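Local coordinates for ABC transporter periplasmic-binding protein YtfQ (Mycobacterium smegmatis, PDB 6HB0) that probably binds L-arabinofuranose outside the cell membrane and delivers it to an ABC transporter for uptake, at residues 160-165 with 212-217; 150-155 with 182-187. All coordinates share one frame; numbering follows the deposited sequence.

Contact 1: residues 160-165 with 212-217; sequences DPAIDR and FAQNDD. With ZN (zinc ion), chain I.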
loop_
_atom_site.group_PDB
_atom_site.type_symbol
_atom_site.label_atom_id
_atom_site.label_comp_id
_atom_site.label_asym_id
_atom_site.label_seq_id
_atom_site.Cartn_x
_atom_site.Cartn_y
_atom_site.Cartn_z
ATOM N N ASP A 160 8.843 -2.708 -6.764
ATOM C CA ASP A 160 7.828 -3.734 -6.701
ATOM C C ASP A 160 6.426 -3.163 -6.974
ATOM O O ASP A 160 5.713 -3.694 -7.801
ATOM C CB ASP A 160 7.922 -4.463 -5.352
ATOM C CG ASP A 160 6.799 -5.427 -5.150
ATOM O OD1 ASP A 160 6.628 -6.290 -6.026
ATOM O OD2 ASP A 160 6.089 -5.326 -4.134
ATOM N N PRO A 161 6.028 -2.070 -6.303
ATOM C CA PRO A 161 4.692 -1.493 -6.575
ATOM C C PRO A 161 4.549 -0.927 -7.974
ATOM O O PRO A 161 3.448 -0.915 -8.499
ATOM C CB PRO A 161 4.569 -0.354 -5.565
ATOM C CG PRO A 161 5.990 -0.031 -5.186
ATOM C CD PRO A 161 6.676 -1.386 -5.185
ATOM N N ALA A 162 5.637 -0.451 -8.567
ATOM C CA ALA A 162 5.573 0.027 -9.958
ATOM C C ALA A 162 5.288 -1.105 -10.980
ATOM O O ALA A 162 4.409 -0.974 -11.831
ATOM C CB ALA A 162 6.841 0.784 -10.327
ATOM N N ILE A 163 5.997 -2.220 -10.855
ATOM C CA ILE A 163 5.833 -3.383 -11.697
ATOM C C ILE A 163 4.411 -3.925 -11.508
ATOM O O ILE A 163 3.688 -4.222 -12.481
ATOM C CB ILE A 163 6.854 -4.490 -11.336
ATOM C CG1 ILE A 163 8.266 -4.039 -11.723
ATOM C CG2 ILE A 163 6.465 -5.835 -11.925
ATOM C CD1 ILE A 163 9.368 -5.027 -11.409
ATOM N N ASP A 164 3.997 -4.024 -10.264
ATOM C CA ASP A 164 2.719 -4.642 -9.959
ATOM C C ASP A 164 1.526 -3.765 -10.318
ATOM O O ASP A 164 0.535 -4.274 -10.774
ATOM C CB ASP A 164 2.642 -4.964 -8.475
ATOM C CG ASP A 164 3.450 -6.208 -8.070
ATOM O OD1 ASP A 164 4.009 -6.955 -8.917
ATOM O OD2 ASP A 164 3.477 -6.448 -6.849
ATOM N N ARG A 165 1.606 -2.450 -10.082
ATOM C CA ARG A 165 0.552 -1.584 -10.472
ATOM C C ARG A 165 0.388 -1.556 -12.003
ATOM O O ARG A 165 -0.740 -1.440 -12.497
ATOM C CB ARG A 165 0.768 -0.208 -9.927
ATOM C CG ARG A 165 0.519 -0.138 -8.434
ATOM C CD ARG A 165 0.868 1.225 -7.864
ATOM N NE ARG A 165 0.801 1.135 -6.405
ATOM C CZ ARG A 165 1.404 1.927 -5.547
ATOM N NH1 ARG A 165 2.150 2.970 -5.911
ATOM N NH2 ARG A 165 1.246 1.651 -4.277
ATOM N N PHE A 212 -3.269 7.591 -15.792
ATOM C CA PHE A 212 -3.165 6.732 -14.659
ATOM C C PHE A 212 -1.812 7.018 -14.004
ATOM O O PHE A 212 -0.756 6.813 -14.592
ATOM C CB PHE A 212 -3.262 5.280 -15.048
ATOM C CG PHE A 212 -2.895 4.338 -13.935
ATOM C CD1 PHE A 212 -3.438 4.503 -12.677
ATOM C CD2 PHE A 212 -1.999 3.309 -14.132
ATOM C CE1 PHE A 212 -3.117 3.638 -11.634
ATOM C CE2 PHE A 212 -1.683 2.452 -13.105
ATOM C CZ PHE A 212 -2.238 2.623 -11.848
ATOM N N ALA A 213 -1.877 7.557 -12.807
ATOM C CA ALA A 213 -0.686 7.918 -12.017
ATOM C C ALA A 213 -0.521 6.874 -10.931
ATOM O O ALA A 213 -1.408 6.685 -10.107
ATOM C CB ALA A 213 -0.887 9.260 -11.396
ATOM N N GLN A 214 0.598 6.181 -10.941
ATOM C CA GLN A 214 0.818 5.109 -9.994
ATOM C C GLN A 214 1.080 5.596 -8.566
ATOM O O GLN A 214 1.192 4.759 -7.691
ATOM C CB GLN A 214 1.984 4.227 -10.428
ATOM C CG GLN A 214 1.679 3.381 -11.597
ATOM C CD GLN A 214 2.832 2.478 -11.940
ATOM O OE1 GLN A 214 3.849 2.468 -11.241
ATOM N NE2 GLN A 214 2.694 1.718 -13.042
ATOM N N ASN A 215 1.187 6.898 -8.331
ATOM C CA ASN A 215 1.053 7.449 -6.983
ATOM C C ASN A 215 0.503 8.864 -7.027
ATOM O O ASN A 215 0.367 9.463 -8.103
ATOM C CB ASN A 215 2.350 7.338 -6.130
ATOM C CG ASN A 215 3.340 8.438 -6.394
ATOM O OD1 ASN A 215 3.340 9.061 -7.469
ATOM N ND2 ASN A 215 4.220 8.678 -5.411
ATOM N N ASP A 216 0.188 9.407 -5.845
ATOM C CA ASP A 216 -0.422 10.715 -5.735
ATOM C C ASP A 216 0.516 11.808 -6.232
ATOM O O ASP A 216 0.083 12.690 -6.935
ATOM C CB ASP A 216 -0.914 11.029 -4.292
ATOM C CG ASP A 216 0.229 11.170 -3.255
ATOM O OD1 ASP A 216 1.274 10.481 -3.397
ATOM O OD2 ASP A 216 0.067 11.942 -2.275
ATOM N N ASP A 217 1.788 11.750 -5.876
ATOM C CA ASP A 217 2.712 12.829 -6.266
ATOM C C ASP A 217 2.830 13.016 -7.776
ATOM O O ASP A 217 2.772 14.118 -8.257
ATOM C CB ASP A 217 4.082 12.630 -5.651
ATOM C CG ASP A 217 4.053 12.707 -4.122
ATOM O OD1 ASP A 217 3.344 13.591 -3.552
ATOM O OD2 ASP A 217 4.737 11.871 -3.531
HETATM ZN ZN ZN I . 4.996 -7.707 -6.079
HETATM O O HOH W 1 4.365 -7.183 -4.245
HETATM O O HOH W 2 5.220 0.564 -13.886
HETATM O O HOH W 3 5.809 -8.708 -7.873
HETATM O O HOH W 4 3.822 -9.599 -6.481
#

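Contact 2: residues 150-155 with 182-187; sequences IVQLEG and VASQTG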
loop_
_atom_site.group_PDB
_atom_site.type_symbol
_atom_site.label_atom_id
_atom_site.label_comp_id
_atom_site.label_asym_id
_atom_site.label_seq_id
_atom_site.Cartn_x
_atom_site.Cartn_y
_atom_site.Cartn_z
ATOM N N ILE A 150 -5.022 6.315 -22.947
ATOM C CA ILE A 150 -4.561 6.364 -21.568
ATOM C C ILE A 150 -3.063 6.616 -21.607
ATOM O O ILE A 150 -2.361 5.989 -22.391
ATOM C CB ILE A 150 -4.797 5.022 -20.869
ATOM C CG1 ILE A 150 -6.288 4.682 -20.856
ATOM C CG2 ILE A 150 -4.265 5.066 -19.428
ATOM C CD1 ILE A 150 -6.555 3.229 -20.489
ATOM N N VAL A 151 -2.585 7.546 -20.788
ATOM C CA VAL A 151 -1.160 7.613 -20.536
ATOM C C VAL A 151 -0.888 7.211 -19.097
ATOM O O VAL A 151 -1.700 7.457 -18.223
ATOM C CB VAL A 151 -0.573 8.965 -20.882
ATOM C CG1 VAL A 151 -0.845 9.275 -22.366
ATOM C CG2 VAL A 151 -1.018 10.074 -19.935
ATOM N N GLN A 152 0.247 6.564 -18.870
ATOM C CA GLN A 152 0.578 6.033 -17.574
ATOM C C GLN A 152 1.870 6.592 -17.035
ATOM O O GLN A 152 2.929 6.526 -17.676
ATOM C CB GLN A 152 0.639 4.510 -17.651
ATOM C CG GLN A 152 1.007 3.835 -16.329
ATOM C CD GLN A 152 0.728 2.327 -16.266
ATOM O OE1 GLN A 152 0.819 1.723 -15.190
ATOM N NE2 GLN A 152 0.454 1.714 -17.405
ATOM N N LEU A 153 1.793 7.143 -15.845
ATOM C CA LEU A 153 2.987 7.629 -15.130
ATOM C C LEU A 153 3.376 6.504 -14.191
ATOM O O LEU A 153 2.663 6.206 -13.217
ATOM C CB LEU A 153 2.658 8.910 -14.385
ATOM C CG LEU A 153 2.194 10.085 -15.246
ATOM C CD1 LEU A 153 1.686 11.229 -14.370
ATOM C CD2 LEU A 153 3.346 10.584 -16.094
ATOM N N GLU A 154 4.481 5.815 -14.513
ATOM C CA GLU A 154 4.912 4.705 -13.733
ATOM C C GLU A 154 5.823 5.139 -12.607
ATOM O O GLU A 154 6.512 6.161 -12.706
ATOM C CB GLU A 154 5.715 3.727 -14.580
ATOM C CG GLU A 154 5.035 3.272 -15.825
ATOM C CD GLU A 154 6.003 2.489 -16.731
ATOM O OE1 GLU A 154 7.052 2.000 -16.249
ATOM O OE2 GLU A 154 5.672 2.325 -17.917
ATOM N N GLY A 155 5.835 4.331 -11.557
ATOM C CA GLY A 155 6.772 4.477 -10.479
ATOM C C GLY A 155 8.209 4.124 -10.923
ATOM O O GLY A 155 8.482 3.777 -12.067
ATOM N N VAL A 182 -1.360 4.555 -24.607
ATOM C CA VAL A 182 -0.618 5.101 -25.758
ATOM C C VAL A 182 0.754 5.627 -25.353
ATOM O O VAL A 182 1.574 5.924 -26.195
ATOM C CB VAL A 182 -1.430 6.172 -26.543
ATOM C CG1 VAL A 182 -2.659 5.534 -27.186
ATOM C CG2 VAL A 182 -1.800 7.363 -25.674
ATOM N N ALA A 183 0.994 5.797 -24.064
ATOM C CA ALA A 183 2.341 6.148 -23.585
ATOM C C ALA A 183 2.446 5.751 -22.131
ATOM O O ALA A 183 1.449 5.820 -21.401
ATOM C CB ALA A 183 2.605 7.628 -23.745
ATOM N N SER A 184 3.638 5.314 -21.730
ATOM C CA SER A 184 3.872 4.812 -20.399
ATOM C C SER A 184 5.342 5.049 -20.075
ATOM O O SER A 184 6.215 4.640 -20.826
ATOM C CB SER A 184 3.526 3.360 -20.312
ATOM O OG SER A 184 3.369 2.958 -18.957
ATOM N N GLN A 185 5.613 5.811 -19.020
ATOM C CA GLN A 185 6.977 6.191 -18.715
ATOM C C GLN A 185 7.124 6.454 -17.219
ATOM O O GLN A 185 6.196 6.937 -16.596
ATOM C CB GLN A 185 7.326 7.433 -19.529
ATOM C CG GLN A 185 8.732 7.938 -19.341
ATOM C CD GLN A 185 9.120 8.982 -20.363
ATOM O OE1 GLN A 185 8.596 8.993 -21.473
ATOM N NE2 GLN A 185 10.029 9.878 -19.983
ATOM N N THR A 186 8.294 6.141 -16.661
ATOM C CA THR A 186 8.525 6.394 -15.259
ATOM C C THR A 186 8.565 7.866 -14.913
ATOM O O THR A 186 9.248 8.668 -15.581
ATOM C CB THR A 186 9.834 5.700 -14.745
ATOM O OG1 THR A 186 9.928 5.903 -13.316
ATOM C CG2 THR A 186 11.062 6.271 -15.437
ATOM N N GLY A 187 7.845 8.236 -13.851
ATOM C CA GLY A 187 8.016 9.540 -13.182
ATOM C C GLY A 187 8.641 9.391 -11.773
ATOM O O GLY A 187 8.615 10.343 -10.966
#

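Contact 1: residues 160-165 with 212-217
Gln214 NE2 donates to a water, which passes the link on across the contact by donating to Ala162 O, 2.7 Å from the water oxygen. The same NE2 also donates to Gln152 OE1. Gln214 OE1 accepts from Gly155 N and lies 3.3 Å from Ala162 CA. Both ends of the amide are therefore held, and its rotation is set. The Gln214 chain is extended beyond CG and lies against Arg165, with Gln214 CD 3.9 Å from Arg165 CB.

The CA-CB bond of Arg165 points toward 212-217. Its CG stands anti to its own carbonyl carbon (chi1 -73°), and the chain runs straight from CG to NE. Arg165 NH1 then meets Gln214 O at 2.7 Å, but the bond is bent (118°) and weak. The stronger partner of the guanidinium is Glu129, which forms a salt bridge with NH2. Pro161 CB covers one guanidinium face. The guanidinium and the Gln214 amide stand almost at right angles, 85° apart.

Asp160 and Asp164, one helical turn apart, bind a zinc ion through Asp160 OD1 (2.2 Å) and Asp164 OD2 (2.1 Å). Three waters complete its shell.

Asn215 is the N-cap of helix 216-228. The arrangement is that of a periplasmic binding protein lobe, where helix starts gather at the carboxyl ends of parallel strands.

Contact 2: residues 150-155 with 182-187
Val182 N donates to Ile150 O, the first of five backbone bonds between two parallel strands. Gln152 N then bonds to Ala183 O, Gln185 N to Gln152 O, and Glu154 N to Gln185 O. The run ends with Gly187 N to Glu154 O at 2.7 Å. The strand axes differ by only 12°. CA-H...O contacts fill in between, such as Ser184 CA to Gln152 O at 3.4 Å.

Side-chain hydrogen bonds lie on the face of Gln152, Glu154, Ser184 and Thr186. Ser184 OG donates to Glu154 OE2 at 2.6 Å, and OE2 accepts on its anti lone pair, the one away from the other oxygen. OE2 also forms a salt bridge with Lys166. With OG1 anti to the backbone N (chi1 -175°), the Thr186 hydroxyl reaches Gly155 O, and OG1 donates to that oxygen at 2.9 Å from well above the carbonyl plane.

Apolar packing involves Val151, Leu153 and Ala183 on the other face, under helix 191-204. Val151 CG1 touches Ala183 CB at 4.1 Å. Val182 CG2 is a further neighbour, 3.9 Å from Val151 CG1. Phe201 covers Val151 and Ala183.

Ala183 N is buried without a partner. A hydroxyl and a lysine would both stabilise the carboxylate charge of Glu154, while Val151, Leu153 and Ala183 offer hydrocarbon to the helix.

In the fold
Both contacts reach the same mixed sheet. Contact 2 joins one of its outermost strands, 179-186, to strand 148-154. Contact 1 sets strand 210-213, the next one inward, and the loop after it against the helix that links the two strands of contact 2. That strand-helix-strand run is a beta-alpha-beta unit. The centres lie about 9 Å apart. Gln214 ties the contacts together through Gln152 and Gly155. The touching residues of contact 1 are all buried, and it rests on side chains and a water, with few direct bonds. Contact 2 is only partly buried, with Val182 and Gln185 exposed, and rests mainly on parallel backbone pairing.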